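Probable Brix domain-containing ribosomal biogenesis protein (Methanothermobacter thermautotrophicus, PDB 1W94) is probably involved in ribosome biogenesis and probably binds rRNA, as an archaeal Imp4/Brix-domain protein. Local coordinates at residues M2-S7 / Q19-I24; D119-R124 / A143-L148. One frame throughout, in Å; residues are numbered along the deposited sequence.

Contact 1: M2-S7 / Q19-I24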
HETATM    1  N   MSE A   2       7.474   7.186   3.966  1.00 37.32           N
HETATM    2  CA  MSE A   2       7.566   5.841   4.539  1.00 36.77           C
HETATM    3  C   MSE A   2       8.616   4.946   3.869  1.00 34.04           C
HETATM    4  O   MSE A   2       8.903   5.110   2.687  1.00 33.02           O
HETATM    5  CB  MSE A   2       6.210   5.155   4.442  1.00 37.07           C
HETATM    6  CG  MSE A   2       5.799   4.401   5.687  1.00 38.24           C
HETATM    7 SE   MSE A   2       4.000   3.766   5.429  1.00 44.05          SE
HETATM    8  CE  MSE A   2       3.040   5.399   5.615  1.00 38.05           C
ATOM      9  N   LEU A   3       9.215   4.037   4.645  1.00 31.56           N
ATOM     10  CA  LEU A   3      10.019   2.946   4.079  1.00 30.52           C
ATOM     11  C   LEU A   3       9.128   1.697   3.945  1.00 29.93           C
ATOM     12  O   LEU A   3       8.423   1.326   4.884  1.00 30.25           O
ATOM     13  CB  LEU A   3      11.255   2.639   4.939  1.00 30.10           C
ATOM     14  CG  LEU A   3      12.207   1.466   4.557  1.00 31.32           C
ATOM     15  CD1 LEU A   3      13.612   1.667   5.088  1.00 33.08           C
ATOM     16  CD2 LEU A   3      11.706   0.164   5.107  1.00 33.77           C
ATOM     17  N   LEU A   4       9.186   1.047   2.795  1.00 28.20           N
ATOM     18  CA  LEU A   4       8.496  -0.203   2.603  1.00 27.87           C
ATOM     19  C   LEU A   4       9.520  -1.331   2.453  1.00 27.61           C
ATOM     20  O   LEU A   4      10.550  -1.174   1.795  1.00 27.38           O
ATOM     21  CB  LEU A   4       7.639  -0.125   1.343  1.00 27.55           C
ATOM     22  CG  LEU A   4       6.756  -1.224   0.735  1.00 30.38           C
ATOM     23  CD1 LEU A   4       7.415  -2.542   0.542  1.00 34.32           C
ATOM     24  CD2 LEU A   4       5.484  -1.390   1.484  1.00 32.98           C
ATOM     25  N   THR A   5       9.170  -2.480   3.028  1.00 27.33           N
ATOM     26  CA  THR A   5       9.900  -3.728   2.885  1.00 26.62           C
ATOM     27  C   THR A   5       8.891  -4.887   2.945  1.00 27.06           C
ATOM     28  O   THR A   5       7.675  -4.671   3.070  1.00 25.25           O
ATOM     29  CB  THR A   5      11.007  -3.857   3.968  1.00 27.03           C
ATOM     30  OG1 THR A   5      11.988  -4.814   3.555  1.00 26.55           O
ATOM     31  CG2 THR A   5      10.424  -4.248   5.354  1.00 26.30           C
ATOM     32  N   THR A   6       9.411  -6.103   2.818  1.00 27.47           N
ATOM     33  CA  THR A   6       8.617  -7.323   2.863  1.00 28.33           C
ATOM     34  C   THR A   6       8.992  -8.151   4.094  1.00 28.13           C
ATOM     35  O   THR A   6       9.938  -7.829   4.807  1.00 29.15           O
ATOM     36  CB  THR A   6       8.903  -8.231   1.627  1.00 28.73           C
ATOM     37  OG1 THR A   6      10.275  -8.685   1.656  1.00 28.74           O
ATOM     38  CG2 THR A   6       8.618  -7.498   0.313  1.00 29.17           C
ATOM     39  N   SER A   7       8.240  -9.219   4.329  1.00 28.30           N
ATOM     40  CA  SER A   7       8.635 -10.282   5.224  1.00 29.28           C
ATOM     41  C   SER A   7       9.920 -10.967   4.682  1.00 29.10           C
ATOM     42  O   SER A   7      10.274 -10.799   3.514  1.00 28.47           O
ATOM     43  CB  SER A   7       7.490 -11.289   5.322  1.00 29.63           C
ATOM     44  OG  SER A   7       6.961 -11.605   4.037  1.00 30.88           O
ATOM     45  N   GLN A  19       7.786  -3.719  -4.811  1.00 27.81           N
ATOM     46  CA  GLN A  19       8.552  -2.749  -5.574  1.00 29.59           C
ATOM     47  C   GLN A  19       7.620  -1.809  -6.363  1.00 28.99           C
ATOM     48  O   GLN A  19       7.795  -0.590  -6.322  1.00 28.73           O
ATOM     49  CB  GLN A  19       9.553  -3.446  -6.486  1.00 29.30           C
ATOM     50  CG  GLN A  19      10.704  -4.138  -5.719  1.00 32.78           C
ATOM     51  CD  GLN A  19      11.663  -4.913  -6.617  1.00 32.65           C
ATOM     52  OE1 GLN A  19      12.880  -4.802  -6.470  1.00 38.36           O
ATOM     53  NE2 GLN A  19      11.122  -5.690  -7.559  1.00 36.00           N
ATOM     54  N   ARG A  20       6.655  -2.377  -7.089  1.00 28.82           N
ATOM     55  CA  ARG A  20       5.606  -1.589  -7.756  1.00 29.19           C
ATOM     56  C   ARG A  20       4.907  -0.598  -6.817  1.00 28.26           C
ATOM     57  O   ARG A  20       4.756   0.567  -7.147  1.00 27.24           O
ATOM     58  CB  ARG A  20       4.522  -2.509  -8.279  1.00 29.41           C
ATOM     59  CG  ARG A  20       4.670  -2.955  -9.710  1.00 35.31           C
ATOM     60  CD  ARG A  20       3.564  -2.299 -10.552  1.00 39.63           C
ATOM     61  NE  ARG A  20       4.019  -2.274 -11.929  1.00 43.11           N
ATOM     62  CZ  ARG A  20       3.591  -3.095 -12.876  1.00 43.38           C
ATOM     63  NH1 ARG A  20       4.109  -2.991 -14.084  1.00 44.88           N
ATOM     64  NH2 ARG A  20       2.651  -3.996 -12.624  1.00 44.72           N
ATOM     65  N   LEU A  21       4.414  -1.090  -5.674  1.00 27.55           N
ATOM     66  CA  LEU A  21       3.648  -0.241  -4.758  1.00 26.91           C
ATOM     67  C   LEU A  21       4.503   0.899  -4.235  1.00 27.62           C
ATOM     68  O   LEU A  21       4.036   2.051  -4.117  1.00 25.88           O
ATOM     69  CB  LEU A  21       3.104  -1.069  -3.602  1.00 26.39           C
ATOM     70  CG  LEU A  21       2.382  -0.332  -2.486  1.00 27.89           C
ATOM     71  CD1 LEU A  21       1.009   0.266  -2.936  1.00 26.60           C
ATOM     72  CD2 LEU A  21       2.212  -1.290  -1.268  1.00 28.44           C
ATOM     73  N   SER A  22       5.764   0.599  -3.928  1.00 27.88           N
ATOM     74  CA  SER A  22       6.623   1.631  -3.350  1.00 29.59           C
ATOM     75  C   SER A  22       6.941   2.733  -4.380  1.00 28.38           C
ATOM     76  O   SER A  22       6.951   3.909  -4.053  1.00 29.84           O
ATOM     77  CB  SER A  22       7.884   1.007  -2.773  1.00 29.90           C
ATOM     78  OG  SER A  22       8.711   0.640  -3.869  1.00 37.89           O
ATOM     79  N   ARG A  23       7.104   2.348  -5.635  1.00 28.64           N
ATOM     80  CA  ARG A  23       7.219   3.293  -6.720  1.00 28.94           C
ATOM     81  C   ARG A  23       5.966   4.139  -6.840  1.00 27.19           C
ATOM     82  O   ARG A  23       6.073   5.340  -6.979  1.00 26.40           O
ATOM     83  CB  ARG A  23       7.474   2.582  -8.055  1.00 30.10           C
ATOM     84  CG  ARG A  23       8.914   2.321  -8.338  1.00 36.20           C
ATOM     85  CD  ARG A  23       9.141   0.890  -8.887  1.00 46.29           C
ATOM     86  NE  ARG A  23       9.341   0.825 -10.337  1.00 51.77           N
ATOM     87  CZ  ARG A  23      10.428   1.288 -10.964  1.00 55.41           C
ATOM     88  NH1 ARG A  23      11.406   1.874 -10.276  1.00 56.86           N
ATOM     89  NH2 ARG A  23      10.533   1.190 -12.292  1.00 56.14           N
ATOM     90  N   ILE A  24       4.794   3.504  -6.802  1.00 26.23           N
ATOM     91  CA  ILE A  24       3.509   4.216  -6.940  1.00 25.33           C
ATOM     92  C   ILE A  24       3.340   5.277  -5.834  1.00 25.65           C
ATOM     93  O   ILE A  24       2.914   6.416  -6.082  1.00 25.85           O
ATOM     94  CB  ILE A  24       2.341   3.210  -6.880  1.00 24.83           C
ATOM     95  CG1 ILE A  24       2.216   2.426  -8.201  1.00 26.28           C
ATOM     96  CG2 ILE A  24       1.009   3.912  -6.538  1.00 25.36           C
ATOM     97  CD1 ILE A  24       1.355   1.151  -8.025  1.00 26.26           C
TER
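Leu4 meets Leu21 and Ser22 through aliphatic carbons alone, so no ring, amide or guanidinium presents a face or an edge across this interface. The flat ends of the 19-24 segment are turned elsewhere: Gln19 leaves the helix heading away from 2-7, and the Arg20 guanidinium donates through NH1 and NH2 to the backbone oxygens of Met82 and Glu81. What remains is methyl and methylene packing. Leu4 CD2 and Leu21 CD2 touch at a slant, 4.3 Å apart, while Leu4 CB stands opposite Ser22 CB at the same separation of 4.3 Å. The two leucines have similar first torsions: Leu4 holds CG anti to the backbone N (chi1 179°), as does Leu21 (chi1 175°), which carries both CG atoms into the space between strand and helix; the second torsions then decide that CD2 of each is the methyl that meets the other. The backbones come nearest at Leu4 CA and Ser22 CA, 6.5 Å apart, consistent with the small size of Ser22. Its buried hydroxyl turns back to its own helix, where OG makes a weak hydrogen bond with Ser18 O.

The two elements belong to a beta-alpha-beta unit in which helix 12-25 links the parallel strands 3-6 and 28-29. Strand 3-6 lies between 28-29 and 48-54, as the backbone bonds of Leu4 with Arg28 and Ile30 and of Leu3 with Ala49 attest. Alternation along it separates two layers, Leu4 facing helix 12-25 and Leu3 pointing away, onto Val40 and Ala44 of helix 37-44. Tyr29 of strand 28-29 borders the interface, touched by the side chains of Leu4 and Ser22.

Contact 2: D119-R124 / A143-L148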
ATOM      1  N   ASP A 119      -3.535  10.376 -10.904  1.00 30.80           N
ATOM      2  CA  ASP A 119      -2.462   9.981  -9.970  1.00 30.53           C
ATOM      3  C   ASP A 119      -3.030   9.799  -8.567  1.00 29.41           C
ATOM      4  O   ASP A 119      -2.443  10.256  -7.575  1.00 29.71           O
ATOM      5  CB  ASP A 119      -1.339  11.036  -9.965  1.00 30.71           C
ATOM      6  CG  ASP A 119      -0.814  11.337 -11.366  1.00 32.87           C
ATOM      7  OD1 ASP A 119      -0.315  10.384 -12.015  1.00 34.21           O
ATOM      8  OD2 ASP A 119      -0.913  12.514 -11.817  1.00 33.13           O
ATOM      9  N   ALA A 120      -4.198   9.166  -8.496  1.00 28.45           N
ATOM     10  CA  ALA A 120      -5.011   9.149  -7.268  1.00 27.68           C
ATOM     11  C   ALA A 120      -5.699   7.807  -7.020  1.00 27.60           C
ATOM     12  O   ALA A 120      -5.864   7.011  -7.942  1.00 28.51           O
ATOM     13  CB  ALA A 120      -6.054  10.268  -7.325  1.00 26.91           C
ATOM     14  N   TRP A 121      -6.082   7.550  -5.772  1.00 27.10           N
ATOM     15  CA  TRP A 121      -6.822   6.350  -5.448  1.00 27.13           C
ATOM     16  C   TRP A 121      -8.329   6.578  -5.444  1.00 27.88           C
ATOM     17  O   TRP A 121      -8.847   7.660  -5.097  1.00 27.54           O
ATOM     18  CB  TRP A 121      -6.383   5.758  -4.102  1.00 26.66           C
ATOM     19  CG  TRP A 121      -4.959   5.315  -4.067  1.00 27.45           C
ATOM     20  CD1 TRP A 121      -3.891   6.064  -3.704  1.00 26.38           C
ATOM     21  CD2 TRP A 121      -4.444   4.018  -4.421  1.00 26.70           C
ATOM     22  NE1 TRP A 121      -2.736   5.313  -3.790  1.00 27.68           N
ATOM     23  CE2 TRP A 121      -3.053   4.060  -4.233  1.00 27.04           C
ATOM     24  CE3 TRP A 121      -5.027   2.829  -4.910  1.00 26.81           C
ATOM     25  CZ2 TRP A 121      -2.223   2.957  -4.491  1.00 27.58           C
ATOM     26  CZ3 TRP A 121      -4.189   1.707  -5.138  1.00 26.38           C
ATOM     27  CH2 TRP A 121      -2.827   1.793  -4.954  1.00 26.68           C
ATOM     28  N   SER A 122      -9.033   5.533  -5.856  1.00 27.52           N
ATOM     29  CA  SER A 122     -10.467   5.484  -5.761  1.00 28.87           C
ATOM     30  C   SER A 122     -10.769   4.345  -4.785  1.00 28.76           C
ATOM     31  O   SER A 122     -10.233   3.251  -4.953  1.00 29.14           O
ATOM     32  CB  SER A 122     -11.007   5.148  -7.137  1.00 28.73           C
ATOM     33  OG  SER A 122     -12.387   5.331  -7.202  1.00 32.20           O
ATOM     34  N   ILE A 123     -11.590   4.603  -3.772  1.00 28.34           N
ATOM     35  CA  ILE A 123     -12.056   3.583  -2.833  1.00 28.34           C
ATOM     36  C   ILE A 123     -13.519   3.309  -3.038  1.00 29.01           C
ATOM     37  O   ILE A 123     -14.338   4.241  -3.074  1.00 28.75           O
ATOM     38  CB  ILE A 123     -11.866   4.016  -1.386  1.00 29.08           C
ATOM     39  CG1 ILE A 123     -10.371   4.157  -1.090  1.00 28.73           C
ATOM     40  CG2 ILE A 123     -12.529   2.988  -0.409  1.00 29.60           C
ATOM     41  CD1 ILE A 123     -10.052   4.891   0.210  1.00 30.17           C
ATOM     42  N   ARG A 124     -13.875   2.039  -3.208  1.00 29.15           N
ATOM     43  CA  ARG A 124     -15.284   1.717  -3.346  1.00 29.76           C
ATOM     44  C   ARG A 124     -15.667   0.388  -2.710  1.00 28.93           C
ATOM     45  O   ARG A 124     -14.802  -0.414  -2.398  1.00 27.19           O
ATOM     46  CB  ARG A 124     -15.715   1.779  -4.816  1.00 30.54           C
ATOM     47  CG  ARG A 124     -15.625   0.459  -5.565  1.00 34.30           C
ATOM     48  CD  ARG A 124     -14.505   0.443  -6.559  1.00 41.53           C
ATOM     49  NE  ARG A 124     -14.618  -0.668  -7.515  1.00 45.97           N
ATOM     50  CZ  ARG A 124     -13.759  -0.889  -8.507  1.00 46.40           C
ATOM     51  NH1 ARG A 124     -12.722  -0.070  -8.691  1.00 46.48           N
ATOM     52  NH2 ARG A 124     -13.938  -1.926  -9.315  1.00 46.36           N
ATOM     53  N   ALA A 143      -5.445   2.359 -13.663  1.00 31.16           N
ATOM     54  CA  ALA A 143      -4.018   2.107 -13.910  1.00 31.60           C
ATOM     55  C   ALA A 143      -3.675   0.625 -14.094  1.00 32.01           C
ATOM     56  O   ALA A 143      -2.550   0.282 -14.509  1.00 32.66           O
ATOM     57  CB  ALA A 143      -3.200   2.673 -12.764  1.00 31.78           C
ATOM     58  N   GLY A 144      -4.625  -0.251 -13.773  1.00 31.30           N
ATOM     59  CA  GLY A 144      -4.347  -1.677 -13.718  1.00 30.64           C
ATOM     60  C   GLY A 144      -3.618  -2.077 -12.447  1.00 30.16           C
ATOM     61  O   GLY A 144      -2.681  -2.885 -12.499  1.00 30.99           O
ATOM     62  N   PHE A 145      -4.012  -1.476 -11.324  1.00 28.95           N
ATOM     63  CA  PHE A 145      -3.409  -1.767 -10.024  1.00 28.63           C
ATOM     64  C   PHE A 145      -4.418  -1.548  -8.899  1.00 28.49           C
ATOM     65  O   PHE A 145      -4.825  -0.401  -8.617  1.00 28.19           O
ATOM     66  CB  PHE A 145      -2.129  -0.933  -9.803  1.00 28.71           C
ATOM     67  CG  PHE A 145      -1.313  -1.361  -8.597  1.00 29.40           C
ATOM     68  CD1 PHE A 145      -0.199  -2.186  -8.749  1.00 28.37           C
ATOM     69  CD2 PHE A 145      -1.653  -0.927  -7.303  1.00 29.44           C
ATOM     70  CE1 PHE A 145       0.558  -2.554  -7.637  1.00 28.87           C
ATOM     71  CE2 PHE A 145      -0.914  -1.314  -6.202  1.00 30.21           C
ATOM     72  CZ  PHE A 145       0.193  -2.130  -6.357  1.00 29.58           C
ATOM     73  N   LYS A 146      -4.799  -2.640  -8.238  1.00 28.17           N
ATOM     74  CA  LYS A 146      -5.806  -2.590  -7.192  1.00 28.00           C
ATOM     75  C   LYS A 146      -5.348  -3.314  -5.946  1.00 28.01           C
ATOM     76  O   LYS A 146      -4.597  -4.291  -6.005  1.00 27.94           O
ATOM     77  CB  LYS A 146      -7.119  -3.250  -7.618  1.00 27.97           C
ATOM     78  CG  LYS A 146      -7.796  -2.648  -8.796  1.00 30.20           C
ATOM     79  CD  LYS A 146      -8.732  -3.680  -9.405  1.00 34.04           C
ATOM     80  CE  LYS A 146      -9.629  -3.087 -10.453  1.00 35.41           C
ATOM     81  NZ  LYS A 146     -10.624  -4.081 -10.944  1.00 36.33           N
ATOM     82  N   LEU A 147      -5.849  -2.827  -4.819  1.00 27.05           N
ATOM     83  CA  LEU A 147      -5.763  -3.525  -3.556  1.00 27.78           C
ATOM     84  C   LEU A 147      -7.170  -4.000  -3.201  1.00 26.33           C
ATOM     85  O   LEU A 147      -8.084  -3.194  -3.055  1.00 25.81           O
ATOM     86  CB  LEU A 147      -5.177  -2.619  -2.472  1.00 26.54           C
ATOM     87  CG  LEU A 147      -3.895  -1.846  -2.813  1.00 30.88           C
ATOM     88  CD1 LEU A 147      -3.464  -1.040  -1.580  1.00 29.94           C
ATOM     89  CD2 LEU A 147      -2.746  -2.789  -3.205  1.00 30.53           C
ATOM     90  N   LEU A 148      -7.326  -5.326  -3.107  1.00 25.03           N
ATOM     91  CA  LEU A 148      -8.602  -5.941  -2.831  1.00 24.70           C
ATOM     92  C   LEU A 148      -8.634  -6.209  -1.337  1.00 24.67           C
ATOM     93  O   LEU A 148      -8.023  -7.149  -0.846  1.00 24.08           O
ATOM     94  CB  LEU A 148      -8.784  -7.220  -3.673  1.00 23.27           C
ATOM     95  CG  LEU A 148      -8.471  -7.051  -5.193  1.00 22.08           C
ATOM     96  CD1 LEU A 148      -8.605  -8.338  -5.961  1.00 25.22           C
ATOM     97  CD2 LEU A 148      -9.400  -6.019  -5.831  1.00 19.99           C
TER
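Strand 120-124, carrying Trp121, and strand 145-148, carrying Phe145, run in roughly the same direction, their short axes 37° apart and 9.3 Å at closest approach, too far for backbone pairing because strand 131-136 lies between them. Side chains bridge the gap. The rings of Trp121 and Phe145 cross obliquely: Trp121 CH2 sits 3.8 Å from Phe145 CD2, at the edge of the phenyl ring and near its plane, and Phe145 CE2 lies in the plane of the indole, 3.9 Å from Trp121 CH2. Phe145 reaches this place with CG anti to the backbone N (chi1 -169°), whereas Trp121 sets CG beside its own N (chi1 -63°) and extends the six-membered part of the indole across the middle strand. Leu147 continues the apolar row, its CG 4.3 Å from Trp121 CZ3. At its other end the indole makes a weak hydrogen bond from NE1 to Ala91 O.

On the other side of the strands, Arg124 NH2 and Lys146 NZ come within 4.3 Å. Glu134 of the middle strand probably eases this meeting of like charges: it forms a salt bridge with Arg124 NH1 and also touches the Lys146 side chain.

Asp119 and Ala120 both face Met136, a G1 bulge consistent with the positive phi of Asp119. Strands 120-124, 131-136 and 145-154 are neighbours in the sheet and close in the chain, which turns a corner at Gly144; they form an antiparallel meander whose outer members meet over the central one beneath helix 12-25.

In the fold
From the N terminus, contact 1 closes first: strand 3-6 leads into helix 12-25, which folds back on it with 11 residues between the two segments. Contact 2 closes much later, joining 119-124 to 143-148 across 18 intervening residues that include strand 131-136. The loops lie in series, neither nested nor crossed, on opposite sides of the chain's centre with contact centres about 16 Å apart. Helix 12-25 nevertheless spans both: Ile24 CD1 packs 3.7 Å from Phe145 CG, and Ile24 CG2 lies 3.9 Å from Trp121 CZ2. One helix therefore joins the N-terminal beta-alpha-beta unit to the C-terminal meander, two regions of the same mixed sheet.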